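Local coordinates for protein S12 family peptidase (Streptomyces sp. 82F2, PDB 3WWX) that probably hydrolyses amide bonds of D-configured substrates as a secreted D-stereospecific amidohydrolase of the S12 peptidase family, which shares the serine beta-lactamase fold, at residues A[48-53]-A[239-244]; A[56-61]-A[248-253]; A[63-68]-A[257-262]; A[196-201]-A[229-234]; A[294-299]-A[340-345]. All blocks are in the same frame, centred on the assembly; numbering follows the deposited sequence.

Contact 1: residues A[48-53]-A[239-244]; sequences RYRVGS and EMISDS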
# COMPACT_ATOMS: atom_id res chain seq x y z
N ARG A 48 -1.19 8.55 13.77
CA ARG A 48 -1.54 7.33 13.06
C ARG A 48 -2.41 7.70 11.88
O ARG A 48 -3.20 8.65 11.95
CB ARG A 48 -2.26 6.37 14.03
CG ARG A 48 -1.35 5.97 15.20
CD ARG A 48 -1.95 5.01 16.24
NE ARG A 48 -0.98 4.84 17.32
CZ ARG A 48 -1.11 4.02 18.36
NH1 ARG A 48 -2.16 3.26 18.49
NH2 ARG A 48 -0.15 3.96 19.27
N TYR A 49 -2.27 6.95 10.80
CA TYR A 49 -2.95 7.27 9.55
C TYR A 49 -3.23 6.02 8.76
O TYR A 49 -2.61 4.96 8.96
CB TYR A 49 -2.12 8.28 8.73
CG TYR A 49 -0.63 7.98 8.65
CD1 TYR A 49 0.26 8.50 9.57
CD2 TYR A 49 -0.11 7.20 7.63
CE1 TYR A 49 1.62 8.27 9.48
CE2 TYR A 49 1.26 6.94 7.55
CZ TYR A 49 2.12 7.48 8.47
OH TYR A 49 3.48 7.26 8.37
N ARG A 50 -4.20 6.13 7.87
CA ARG A 50 -4.54 5.08 6.93
C ARG A 50 -3.43 4.97 5.91
O ARG A 50 -3.21 5.90 5.12
CB ARG A 50 -5.87 5.43 6.25
CG ARG A 50 -7.03 5.59 7.24
CD ARG A 50 -8.37 5.63 6.50
NE ARG A 50 -9.46 5.97 7.41
CZ ARG A 50 -10.02 5.12 8.26
NH1 ARG A 50 -9.65 3.86 8.28
NH2 ARG A 50 -10.96 5.53 9.09
N VAL A 51 -2.71 3.85 5.90
CA VAL A 51 -1.54 3.71 5.03
C VAL A 51 -1.90 3.32 3.60
O VAL A 51 -1.02 3.22 2.73
CB VAL A 51 -0.52 2.72 5.61
CG1 VAL A 51 -0.20 3.07 7.04
CG2 VAL A 51 -1.01 1.28 5.51
N GLY A 52 -3.19 3.13 3.34
CA GLY A 52 -3.61 2.75 2.01
C GLY A 52 -2.83 1.59 1.43
O GLY A 52 -2.60 0.59 2.11
N SER A 53 -2.41 1.76 0.18
CA SER A 53 -1.76 0.75 -0.65
C SER A 53 -0.51 0.10 -0.04
O SER A 53 -0.07 -0.97 -0.48
CB SER A 53 -1.38 1.46 -1.96
OG SER A 53 -2.34 2.48 -2.28
N GLU A 239 -6.32 -1.48 3.60
CA GLU A 239 -7.06 -1.09 4.80
C GLU A 239 -6.25 -0.68 6.03
O GLU A 239 -6.84 -0.17 6.98
CB GLU A 239 -7.97 -2.24 5.25
CG GLU A 239 -7.26 -3.47 5.80
CD GLU A 239 -8.23 -4.38 6.50
OE1 GLU A 239 -8.70 -3.98 7.57
OE2 GLU A 239 -8.50 -5.48 5.96
N MET A 240 -4.95 -0.97 6.06
CA MET A 240 -4.23 -0.88 7.34
C MET A 240 -4.04 0.55 7.87
O MET A 240 -4.03 1.51 7.11
CB MET A 240 -2.90 -1.62 7.26
CG MET A 240 -3.13 -3.12 7.16
SD MET A 240 -1.63 -4.09 6.96
CE MET A 240 -0.79 -3.69 8.51
N ILE A 241 -3.88 0.65 9.19
CA ILE A 241 -3.56 1.89 9.87
C ILE A 241 -2.23 1.70 10.57
O ILE A 241 -1.99 0.63 11.13
CB ILE A 241 -4.66 2.27 10.90
CG1 ILE A 241 -6.01 2.42 10.18
CG2 ILE A 241 -4.29 3.56 11.65
CD1 ILE A 241 -7.23 2.55 11.13
N SER A 242 -1.36 2.70 10.52
CA SER A 242 -0.06 2.60 11.18
C SER A 242 0.44 4.01 11.53
O SER A 242 -0.28 4.98 11.43
CB SER A 242 0.93 1.84 10.30
OG SER A 242 2.10 1.48 11.01
N ASP A 243 1.68 4.10 11.97
CA ASP A 243 2.34 5.38 12.16
C ASP A 243 3.70 5.35 11.47
O ASP A 243 4.08 4.36 10.83
CB ASP A 243 2.41 5.79 13.64
CG ASP A 243 3.44 5.02 14.45
OD1 ASP A 243 4.14 4.16 13.89
OD2 ASP A 243 3.50 5.27 15.68
N SER A 244 4.43 6.45 11.57
CA SER A 244 5.66 6.59 10.81
C SER A 244 6.82 5.82 11.42
O SER A 244 7.82 5.64 10.76
CB SER A 244 6.04 8.06 10.70
OG SER A 244 4.98 8.83 10.15
O HOH W 1 1.56 6.34 17.16
O HOH W 2 -7.92 2.33 6.52
O HOH W 3 -5.51 2.39 4.97

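Contact 2: residues A[56-61]-A[248-253]; sequences KTFTAT and QTFYRA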
# COMPACT_ATOMS: atom_id res chain seq x y z
N LYS A 56 -0.48 -3.53 0.80
CA LYS A 56 -0.09 -4.55 -0.16
C LYS A 56 1.22 -5.24 0.21
O LYS A 56 1.38 -6.42 -0.05
CB LYS A 56 0.03 -3.97 -1.56
CG LYS A 56 -1.30 -3.57 -2.17
CD LYS A 56 -1.14 -3.20 -3.63
CE LYS A 56 -2.48 -2.89 -4.29
NZ LYS A 56 -3.11 -1.67 -3.76
N THR A 57 2.18 -4.51 0.78
CA THR A 57 3.44 -5.15 1.13
C THR A 57 3.23 -6.19 2.23
O THR A 57 3.86 -7.25 2.23
CB THR A 57 4.47 -4.12 1.58
OG1 THR A 57 4.53 -3.06 0.63
CG2 THR A 57 5.83 -4.78 1.70
N PHE A 58 2.33 -5.89 3.17
CA PHE A 58 2.00 -6.85 4.22
C PHE A 58 1.35 -8.10 3.62
O PHE A 58 1.70 -9.23 3.94
CB PHE A 58 1.08 -6.22 5.27
CG PHE A 58 1.74 -5.15 6.10
CD1 PHE A 58 1.80 -3.84 5.65
CD2 PHE A 58 2.29 -5.45 7.33
CE1 PHE A 58 2.40 -2.84 6.40
CE2 PHE A 58 2.91 -4.43 8.09
CZ PHE A 58 2.95 -3.14 7.63
N THR A 59 0.38 -7.90 2.74
CA THR A 59 -0.29 -9.01 2.08
C THR A 59 0.69 -9.90 1.32
O THR A 59 0.64 -11.14 1.44
CB THR A 59 -1.37 -8.44 1.15
OG1 THR A 59 -2.28 -7.68 1.95
CG2 THR A 59 -2.11 -9.52 0.39
N ALA A 60 1.59 -9.28 0.54
CA ALA A 60 2.59 -10.05 -0.21
C ALA A 60 3.54 -10.80 0.72
O ALA A 60 3.91 -11.94 0.43
CB ALA A 60 3.38 -9.15 -1.13
N THR A 61 3.93 -10.18 1.81
CA THR A 61 4.84 -10.83 2.76
C THR A 61 4.22 -12.11 3.31
O THR A 61 4.89 -13.13 3.40
CB THR A 61 5.20 -9.87 3.92
OG1 THR A 61 5.92 -8.75 3.39
CG2 THR A 61 6.12 -10.56 4.95
N GLN A 248 8.51 2.13 9.37
CA GLN A 248 9.95 1.94 9.23
C GLN A 248 10.39 0.60 9.81
O GLN A 248 11.16 -0.14 9.19
CB GLN A 248 10.72 3.06 9.91
CG GLN A 248 10.59 4.40 9.28
CD GLN A 248 11.38 5.40 10.05
OE1 GLN A 248 12.60 5.50 9.87
NE2 GLN A 248 10.73 6.08 10.97
N THR A 249 9.90 0.27 11.00
CA THR A 249 10.26 -1.02 11.61
C THR A 249 9.97 -2.18 10.65
O THR A 249 10.78 -3.10 10.45
CB THR A 249 9.49 -1.22 12.91
OG1 THR A 249 9.81 -0.12 13.78
CG2 THR A 249 9.84 -2.55 13.57
N PHE A 250 8.80 -2.12 10.02
CA PHE A 250 8.39 -3.15 9.09
C PHE A 250 9.27 -3.20 7.85
O PHE A 250 9.84 -4.26 7.52
CB PHE A 250 6.92 -2.96 8.68
CG PHE A 250 6.51 -3.84 7.52
CD1 PHE A 250 6.46 -5.23 7.66
CD2 PHE A 250 6.18 -3.29 6.28
CE1 PHE A 250 6.09 -6.03 6.60
CE2 PHE A 250 5.81 -4.10 5.22
CZ PHE A 250 5.77 -5.48 5.39
N TYR A 251 9.44 -2.08 7.15
CA TYR A 251 10.21 -2.13 5.91
C TYR A 251 11.69 -2.43 6.16
O TYR A 251 12.32 -3.14 5.36
CB TYR A 251 10.02 -0.84 5.08
CG TYR A 251 8.72 -0.85 4.28
CD1 TYR A 251 8.64 -1.47 3.05
CD2 TYR A 251 7.59 -0.22 4.77
CE1 TYR A 251 7.46 -1.49 2.32
CE2 TYR A 251 6.39 -0.25 4.05
CZ TYR A 251 6.35 -0.88 2.83
OH TYR A 251 5.15 -0.88 2.16
N ARG A 252 12.25 -1.94 7.26
CA ARG A 252 13.63 -2.30 7.61
C ARG A 252 13.74 -3.80 7.83
O ARG A 252 14.61 -4.45 7.25
CB ARG A 252 14.08 -1.56 8.87
CG ARG A 252 14.20 -0.04 8.71
CD ARG A 252 14.51 0.65 10.05
NE ARG A 252 15.91 0.47 10.42
CZ ARG A 252 16.89 1.28 10.05
NH1 ARG A 252 16.65 2.38 9.35
NH2 ARG A 252 18.13 0.97 10.41
N ALA A 253 12.86 -4.37 8.66
CA ALA A 253 12.89 -5.81 8.91
C ALA A 253 12.71 -6.60 7.63
O ALA A 253 13.36 -7.62 7.41
CB ALA A 253 11.85 -6.21 9.92

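Contact 3: residues A[63-68]-A[257-262]; sequences LLQLQA and GRLLPK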
# COMPACT_ATOMS: atom_id res chain seq x y z
N LEU A 63 1.99 -14.06 1.86
CA LEU A 63 1.98 -15.10 0.84
C LEU A 63 3.36 -15.66 0.60
O LEU A 63 3.50 -16.85 0.33
CB LEU A 63 1.38 -14.59 -0.46
CG LEU A 63 -0.14 -14.62 -0.40
CD1 LEU A 63 -0.70 -13.70 -1.46
CD2 LEU A 63 -0.66 -16.04 -0.60
N LEU A 64 4.38 -14.82 0.68
CA LEU A 64 5.75 -15.32 0.54
C LEU A 64 6.16 -16.22 1.71
O LEU A 64 6.87 -17.21 1.50
CB LEU A 64 6.71 -14.15 0.32
CG LEU A 64 6.63 -13.58 -1.10
CD1 LEU A 64 7.12 -12.13 -1.14
CD2 LEU A 64 7.46 -14.43 -2.06
N GLN A 65 5.72 -15.90 2.92
CA GLN A 65 5.93 -16.81 4.03
C GLN A 65 5.22 -18.13 3.80
O GLN A 65 5.80 -19.20 4.05
CB GLN A 65 5.48 -16.20 5.35
CG GLN A 65 6.33 -15.03 5.84
CD GLN A 65 6.01 -14.68 7.26
OE1 GLN A 65 5.00 -15.11 7.82
NE2 GLN A 65 6.89 -13.89 7.89
N LEU A 66 3.97 -18.09 3.35
CA LEU A 66 3.23 -19.33 3.14
C LEU A 66 3.92 -20.19 2.09
O LEU A 66 3.95 -21.42 2.22
CB LEU A 66 1.77 -19.04 2.76
CG LEU A 66 0.93 -18.37 3.85
CD1 LEU A 66 -0.37 -17.88 3.25
CD2 LEU A 66 0.68 -19.34 5.02
N GLN A 67 4.48 -19.57 1.06
CA GLN A 67 5.22 -20.31 0.05
C GLN A 67 6.48 -20.93 0.66
O GLN A 67 6.82 -22.08 0.35
CB GLN A 67 5.57 -19.44 -1.16
CG GLN A 67 6.47 -20.17 -2.16
CD GLN A 67 6.74 -19.40 -3.42
OE1 GLN A 67 6.27 -19.76 -4.51
NE2 GLN A 67 7.54 -18.34 -3.31
N ALA A 68 7.17 -20.17 1.51
CA ALA A 68 8.38 -20.66 2.18
C ALA A 68 8.06 -21.83 3.10
O ALA A 68 8.94 -22.66 3.38
CB ALA A 68 9.00 -19.55 2.98
N GLY A 257 15.63 -9.08 5.57
CA GLY A 257 15.40 -10.51 5.51
C GLY A 257 14.90 -11.13 6.80
O GLY A 257 14.93 -12.36 6.96
N ARG A 258 14.40 -10.32 7.72
CA ARG A 258 13.97 -10.86 9.01
C ARG A 258 12.60 -11.53 8.96
O ARG A 258 12.22 -12.20 9.91
CB ARG A 258 14.00 -9.80 10.10
CG ARG A 258 15.31 -9.08 10.14
CD ARG A 258 15.65 -8.56 11.51
NE ARG A 258 16.80 -7.67 11.44
CZ ARG A 258 17.67 -7.44 12.42
NH1 ARG A 258 17.58 -8.07 13.58
NH2 ARG A 258 18.63 -6.56 12.21
N LEU A 259 11.85 -11.33 7.87
CA LEU A 259 10.51 -11.89 7.74
C LEU A 259 10.43 -12.97 6.67
O LEU A 259 9.41 -13.63 6.54
CB LEU A 259 9.53 -10.77 7.36
CG LEU A 259 9.30 -9.71 8.44
CD1 LEU A 259 8.50 -8.52 7.90
CD2 LEU A 259 8.55 -10.34 9.59
N LEU A 260 11.48 -13.12 5.88
CA LEU A 260 11.47 -14.01 4.72
C LEU A 260 12.83 -14.65 4.53
O LEU A 260 13.86 -13.98 4.71
CB LEU A 260 11.15 -13.25 3.45
CG LEU A 260 9.77 -12.60 3.32
CD1 LEU A 260 9.69 -11.79 2.05
CD2 LEU A 260 8.67 -13.67 3.33
N PRO A 261 12.87 -15.93 4.13
CA PRO A 261 14.16 -16.48 3.74
C PRO A 261 14.68 -15.85 2.44
O PRO A 261 13.95 -15.15 1.72
CB PRO A 261 13.87 -17.98 3.57
CG PRO A 261 12.43 -18.05 3.26
CD PRO A 261 11.76 -16.88 3.94
N LYS A 262 15.95 -16.11 2.14
CA LYS A 262 16.62 -15.51 1.00
C LYS A 262 15.86 -15.68 -0.30
O LYS A 262 15.73 -14.74 -1.08
CB LYS A 262 18.02 -16.13 0.82
CG LYS A 262 18.70 -15.84 -0.54
CD LYS A 262 19.55 -17.01 -1.04
CE LYS A 262 20.78 -17.22 -0.18
NZ LYS A 262 21.74 -18.22 -0.79

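Contact 4: residues A[196-201]-A[229-234]; sequences TVPGTR and LNPSIA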
# COMPACT_ATOMS: atom_id res chain seq x y z
N THR A 196 -2.67 -1.60 12.86
CA THR A 196 -3.89 -2.38 12.95
C THR A 196 -4.48 -2.69 11.58
O THR A 196 -4.18 -2.03 10.57
CB THR A 196 -4.95 -1.67 13.81
OG1 THR A 196 -5.25 -0.40 13.23
CG2 THR A 196 -4.48 -1.46 15.24
N VAL A 197 -5.28 -3.75 11.56
CA VAL A 197 -6.05 -4.19 10.40
C VAL A 197 -7.50 -4.01 10.84
O VAL A 197 -8.07 -4.88 11.50
CB VAL A 197 -5.76 -5.67 10.06
CG1 VAL A 197 -6.40 -6.05 8.76
CG2 VAL A 197 -4.26 -5.93 10.01
N PRO A 198 -8.09 -2.85 10.53
CA PRO A 198 -9.37 -2.49 11.14
C PRO A 198 -10.61 -3.27 10.66
O PRO A 198 -11.62 -3.29 11.34
CB PRO A 198 -9.52 -1.01 10.80
CG PRO A 198 -8.68 -0.82 9.58
CD PRO A 198 -7.51 -1.75 9.75
N GLY A 199 -10.53 -3.89 9.49
CA GLY A 199 -11.68 -4.67 9.01
C GLY A 199 -12.77 -3.74 8.52
O GLY A 199 -12.58 -3.05 7.50
N THR A 200 -13.90 -3.72 9.20
CA THR A 200 -14.96 -2.77 8.86
C THR A 200 -15.03 -1.59 9.83
O THR A 200 -15.89 -0.71 9.71
CB THR A 200 -16.30 -3.45 8.79
OG1 THR A 200 -16.48 -4.06 10.04
CG2 THR A 200 -16.32 -4.54 7.74
N ARG A 201 -14.14 -1.57 10.81
CA ARG A 201 -14.16 -0.49 11.81
C ARG A 201 -13.75 0.85 11.20
O ARG A 201 -12.75 0.92 10.48
CB ARG A 201 -13.21 -0.81 12.95
CG ARG A 201 -13.62 -2.03 13.75
CD ARG A 201 -12.91 -2.13 15.08
NE ARG A 201 -11.48 -1.89 15.02
CZ ARG A 201 -10.56 -2.83 14.81
NH1 ARG A 201 -10.92 -4.09 14.62
NH2 ARG A 201 -9.27 -2.47 14.78
N LEU A 229 -14.26 6.13 7.87
CA LEU A 229 -14.78 5.38 6.72
C LEU A 229 -14.60 3.90 7.02
O LEU A 229 -13.74 3.53 7.82
CB LEU A 229 -14.05 5.77 5.41
CG LEU A 229 -12.52 5.58 5.35
CD1 LEU A 229 -12.11 4.15 4.98
CD2 LEU A 229 -11.92 6.58 4.38
N ASN A 230 -15.41 3.08 6.37
CA ASN A 230 -15.31 1.62 6.45
C ASN A 230 -14.21 1.15 5.50
O ASN A 230 -14.35 1.28 4.29
CB ASN A 230 -16.66 1.01 6.07
CG ASN A 230 -16.71 -0.50 6.25
OD1 ASN A 230 -15.74 -1.22 5.98
ND2 ASN A 230 -17.87 -0.99 6.68
N PRO A 231 -13.10 0.62 6.05
CA PRO A 231 -11.93 0.32 5.20
C PRO A 231 -12.08 -0.91 4.33
O PRO A 231 -11.12 -1.23 3.59
CB PRO A 231 -10.80 0.09 6.21
CG PRO A 231 -11.31 0.54 7.50
CD PRO A 231 -12.78 0.47 7.47
N SER A 232 -13.23 -1.58 4.38
CA SER A 232 -13.45 -2.74 3.52
C SER A 232 -13.47 -2.39 2.04
O SER A 232 -13.39 -3.28 1.20
CB SER A 232 -14.71 -3.49 3.94
OG SER A 232 -15.87 -2.72 3.71
N ILE A 233 -13.59 -1.10 1.69
CA ILE A 233 -13.40 -0.70 0.31
C ILE A 233 -12.02 -1.10 -0.22
O ILE A 233 -11.84 -1.24 -1.43
CB ILE A 233 -13.56 0.81 0.11
CG1 ILE A 233 -12.68 1.61 1.06
CG2 ILE A 233 -15.03 1.22 0.22
CD1 ILE A 233 -12.52 3.09 0.68
N ALA A 234 -11.06 -1.27 0.69
CA ALA A 234 -9.67 -1.58 0.34
C ALA A 234 -9.25 -3.00 0.77
O ALA A 234 -8.58 -3.72 0.02
CB ALA A 234 -8.75 -0.53 0.98

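Contact 5: residues A[294-299]-A[340-345]; sequences CGVEVW and AEFCGT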
# COMPACT_ATOMS: atom_id res chain seq x y z
N CYS A 294 20.36 11.04 -6.85
CA CYS A 294 21.73 10.87 -6.37
C CYS A 294 22.21 9.43 -6.46
O CYS A 294 23.31 9.12 -6.00
CB CYS A 294 21.87 11.35 -4.94
SG CYS A 294 20.97 10.36 -3.71
N GLY A 295 21.40 8.55 -7.05
CA GLY A 295 21.81 7.18 -7.31
C GLY A 295 21.45 6.18 -6.21
O GLY A 295 21.59 4.98 -6.37
N VAL A 296 20.94 6.69 -5.10
CA VAL A 296 20.48 5.81 -4.05
C VAL A 296 19.20 5.10 -4.47
O VAL A 296 18.23 5.73 -4.95
CB VAL A 296 20.27 6.56 -2.72
CG1 VAL A 296 19.60 5.68 -1.68
CG2 VAL A 296 21.61 7.07 -2.16
N GLU A 297 19.20 3.79 -4.29
CA GLU A 297 18.08 2.94 -4.63
C GLU A 297 17.25 2.70 -3.38
O GLU A 297 17.76 2.28 -2.34
CB GLU A 297 18.62 1.62 -5.17
CG GLU A 297 17.56 0.61 -5.51
CD GLU A 297 18.16 -0.74 -5.90
OE1 GLU A 297 18.36 -1.64 -5.04
OE2 GLU A 297 18.42 -0.88 -7.12
N VAL A 298 15.95 2.96 -3.49
CA VAL A 298 15.03 2.75 -2.38
C VAL A 298 13.95 1.76 -2.75
O VAL A 298 13.57 1.62 -3.92
CB VAL A 298 14.40 4.05 -1.87
CG1 VAL A 298 15.46 4.89 -1.18
CG2 VAL A 298 13.72 4.84 -2.99
N TRP A 299 13.48 1.06 -1.72
CA TRP A 299 12.47 0.02 -1.81
C TRP A 299 11.34 0.37 -0.87
O TRP A 299 11.56 0.77 0.27
CB TRP A 299 13.07 -1.35 -1.41
CG TRP A 299 14.08 -1.82 -2.41
CD1 TRP A 299 15.40 -1.46 -2.47
CD2 TRP A 299 13.86 -2.73 -3.49
NE1 TRP A 299 16.00 -2.07 -3.55
CE2 TRP A 299 15.08 -2.86 -4.18
CE3 TRP A 299 12.74 -3.43 -3.95
CZ2 TRP A 299 15.22 -3.68 -5.30
CZ3 TRP A 299 12.87 -4.24 -5.06
CH2 TRP A 299 14.11 -4.35 -5.74
N ALA A 340 14.53 14.50 -0.60
CA ALA A 340 15.17 15.28 0.44
C ALA A 340 15.89 14.36 1.43
O ALA A 340 17.06 14.57 1.79
CB ALA A 340 14.17 16.14 1.16
N GLU A 341 15.20 13.31 1.85
CA GLU A 341 15.75 12.42 2.85
C GLU A 341 16.92 11.61 2.32
O GLU A 341 17.96 11.53 2.99
CB GLU A 341 14.66 11.49 3.38
CG GLU A 341 15.15 10.46 4.41
CD GLU A 341 15.76 11.08 5.65
OE1 GLU A 341 16.65 10.45 6.26
OE2 GLU A 341 15.33 12.18 6.08
N PHE A 342 16.78 11.00 1.16
CA PHE A 342 17.81 10.06 0.68
C PHE A 342 18.92 10.73 -0.12
O PHE A 342 20.01 10.17 -0.22
CB PHE A 342 17.18 8.92 -0.10
CG PHE A 342 16.37 8.00 0.76
CD1 PHE A 342 16.97 6.99 1.49
CD2 PHE A 342 15.00 8.16 0.86
CE1 PHE A 342 16.22 6.15 2.29
CE2 PHE A 342 14.26 7.34 1.69
CZ PHE A 342 14.86 6.33 2.39
N CYS A 343 18.65 11.91 -0.67
CA CYS A 343 19.64 12.62 -1.50
C CYS A 343 19.97 14.02 -1.01
O CYS A 343 20.88 14.66 -1.57
CB CYS A 343 19.16 12.69 -2.95
SG CYS A 343 19.04 11.08 -3.73
N GLY A 344 19.27 14.50 0.02
CA GLY A 344 19.49 15.84 0.54
C GLY A 344 19.01 16.93 -0.40
O GLY A 344 19.41 18.08 -0.27
N THR A 345 18.14 16.56 -1.34
CA THR A 345 17.64 17.48 -2.36
C THR A 345 16.75 18.55 -1.73
O THR A 345 15.75 18.25 -1.07
CB THR A 345 16.83 16.72 -3.43
OG1 THR A 345 17.62 15.65 -3.98
CG2 THR A 345 16.41 17.66 -4.57

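Contact 1: residues A[48-53]-A[239-244]
Tyr-49 and Arg-50 pair with Ser-242 and Ile-241 in a short two-stranded antiparallel sheet, buried in the middle of the fold, where the chain leads into helices 55-68 and 244-255. Tyr-49 and Ser-242 are the hydrogen-bonded pair: Tyr-49 N gives to Ser-242 O at 2.9 Å, and Ser-242 N returns the bond to Tyr-49 O at 3.0 Å. Past the non-hydrogen-bonded pair Arg-50/Ile-241, Val-51 N reaches Met-240 O at 2.9 Å; that carbonyl also takes a water held by Gly-52 N. With CG between the backbone N and the carbonyl carbon (chi1 45°), the Tyr-49 ring passes with one face under Ser-242 O and brings its OH to the helix start, 2.8 Å from Ser-244 OG, a hydrogen bond at the ring edge. Val-51 CG1 rests on Ser-242 CB at 3.7 Å, with Leu-247 packed against both residues. On the other face, Arg-50 stretches out alongside Ile-241, NH1 4.0 Å from CD1; its guanidinium is anchored by Ser-227 O and by a water shared with Glu-239 O. A further water bridges Arg-48 NE to Asp-243 OD2, while Asp-243 OD1 caps the helix at Asp-246 N. Two residues beyond strand 49-50 comes Ser-53, which opens the S-x-x-K sequence typical of the active site in serine beta-lactamases and S12 peptidases.

Contact 2: residues A[56-61]-A[248-253]
Phe-58 and Phe-250 lie flat on each other between helices 55-68 and 244-255, and this stack is the tight part of the contact. Their ring centroids are 3.9 Å apart and the planes only 13° off parallel, so each ring has an atom of the other over its centre. With CG anti to the backbone N (chi1 169°), Phe-250 reaches across to helix 55-68. At the ring edge, Phe-250 CE2 lies 3.6 Å from Thr-57 CG2. Beside the stack, Tyr-251 OH donates to Thr-57 OG1 at 2.7 Å, that oxygen lying at the edge of the tyrosine ring; Thr-57 OG1 is also bonded to Gly-286 O. Packing thins toward Thr-61, whose OG1 comes no nearer than 3.8 Å to Phe-250 CZ and turns back to Thr-57 O at 2.8 Å, on the opposite face of that carbonyl from Thr-61 N. Thr-249 and Arg-252, on the far side of the second helix, are partly exposed and take no part. The helix axes stay 11.8 Å apart, a gap bridged by aromatic side chains. The chemistry implies a greasy, stacked interface in which every hydroxyl that faces it is bonded, so polar groups are buried without being left unpaired.

Contact 3: residues A[63-68]-A[257-262]
Where helix 244-255 gives way to helix 262-268, the connecting loop docks on the last turns of helix 55-68, with Gln-65 and Leu-260 at the centre of the contact. Gln-65 extends beyond CG (chi2 -168°) and brings its amide to the loop backbone: NE2 donates to Leu-259 O at 2.9 Å, with an N-H...O angle of 158°. The acceptor lies close to the amide plane, and the donor sits in the carbonyl plane, on a lone pair. The other end of the amide, OE1, is bonded to Arg-185 NH1, so both ends of the group are tied and its rotation is fixed. A Schellman motif at Gly-257, with positive phi, closes helix 244-255, and Pro-261 stands at the N-cap position of the next helix. Between these two points Leu-260 turns inward. Its CD2 fits into the angle between two helix side chains, 3.6 Å from Leu-64 CB and 3.7 Å from Gln-65 CG, while its CD1 lies 4.1 Å from Leu-64 CD1. Met-268 of helix 262-268 touches both leucines, and Leu-254 packs on Leu-260 from helix 244-255. Toward the solvent, Ala-68 CB meets the proline ring of Pro-261, 3.8 Å from CG and 4.0 Å from CD, both residues being exposed.

Contact 4: residues A[196-201]-A[229-234]
Asn-230 runs alongside Thr-200, both side chains heading in one direction, and can be followed atom by atom. Its CB is 4.1 Å from Thr-200 O, and CG closes on the same oxygen at 3.6 Å. At the tip, Asn-230 OD1 rests 3.4 Å from Thr-200 CA but spends its bonding on its own segment. Ser-232 N gives to Asn-230 OD1 at 3.0 Å in the carbonyl plane, making an Asx turn, and Ser-232 OG adds a second bond to Asn-230 OD1 at 2.7 Å from above that plane. Asn-230 ND2 passes 3.6 Å from Thr-200 CB and is bonded to Tyr-131 O and Thr-133 OG1, which holds the amide in its orientation. Pro-231 adds a second patch: its CG meets Pro-198 CG at 3.6 Å, and its CD presses on Arg-201 O at 3.0 Å. Both partners belong to the type II' turn from Pro-198 to Arg-201, with Gly-199 at its second position. A turn thus packs on a loop and its short 3-10 segment: Gly-199 N bonds Glu-239 OE1, Pro-198 touches Ile-241 of strand 241-242, Pro-231 leans on Arg-50 of strand 49-50, and Val-197 packs against helix 178-187.

Contact 5: residues A[294-299]-A[340-345]
The start of strand 297-305 and the residues before it draw up against the end of helix 334-343, with the CA atoms of Cys-294 and Cys-343 5.6 Å apart and those of Val-296 and Phe-342 at 6.9 Å. A disulfide ties the outer end: Cys-294 SG and Cys-343 SG are joined at 2.1 Å with a left-handed twist (chi3 -72°). The two cysteines reach each other by different rotations, Cys-294 SG sitting between its backbone N and carbonyl carbon, Cys-343 SG anti to its own carbonyl carbon. Farther in, Val-298 CG1 stands almost exactly above the Phe-342 ring, 3.6 Å from the centroid and 5° off the normal, a CH-pi contact over the centre of the face. This is how the C-terminal helix lies on the antiparallel sheet of eight strands, an arrangement in keeping with the beta-lactamase fold: Phe-342 points down onto the strands, touching Gln-313, Thr-315 and Leu-322 as well as Val-298. Val-296 flanks the ring more loosely, CG1 4.3 Å from Phe-342 CD1. On the face opposite Val-298 CG1 lies Glu-341 CG, 4.2 Å above the Phe-342 ring plane, and that glutamate's carboxylate is bonded to His-320, Thr-10 and His-7. Gly-295 and Gly-344 follow the two cysteines, both with positive phi.

In the fold
Contacts 1, 2 and 3 follow one pair of chain paths, from strand 49-50 into helix 55-68 and from strand 241-242 into helix 244-255 and its following loop. Their centres are about 12 Å (1 to 2) and 11 Å (2 to 3) apart, and only contact 3 of them lies far out; contacts 1 and 2 touch through Met-240 and Phe-58, contacts 2 and 3 through Phe-250 and Leu-259. Contact 4 lies between the paths in sequence and adjoins contact 1, centres about 11 Å apart, through Ile-241 with Thr-196. Contact 5 comes last, on the large sheet, its centre about 33 Å from that of contact 4. Contacts 1 and 4 lie near the bound diamine; 3 and 5 are peripheral.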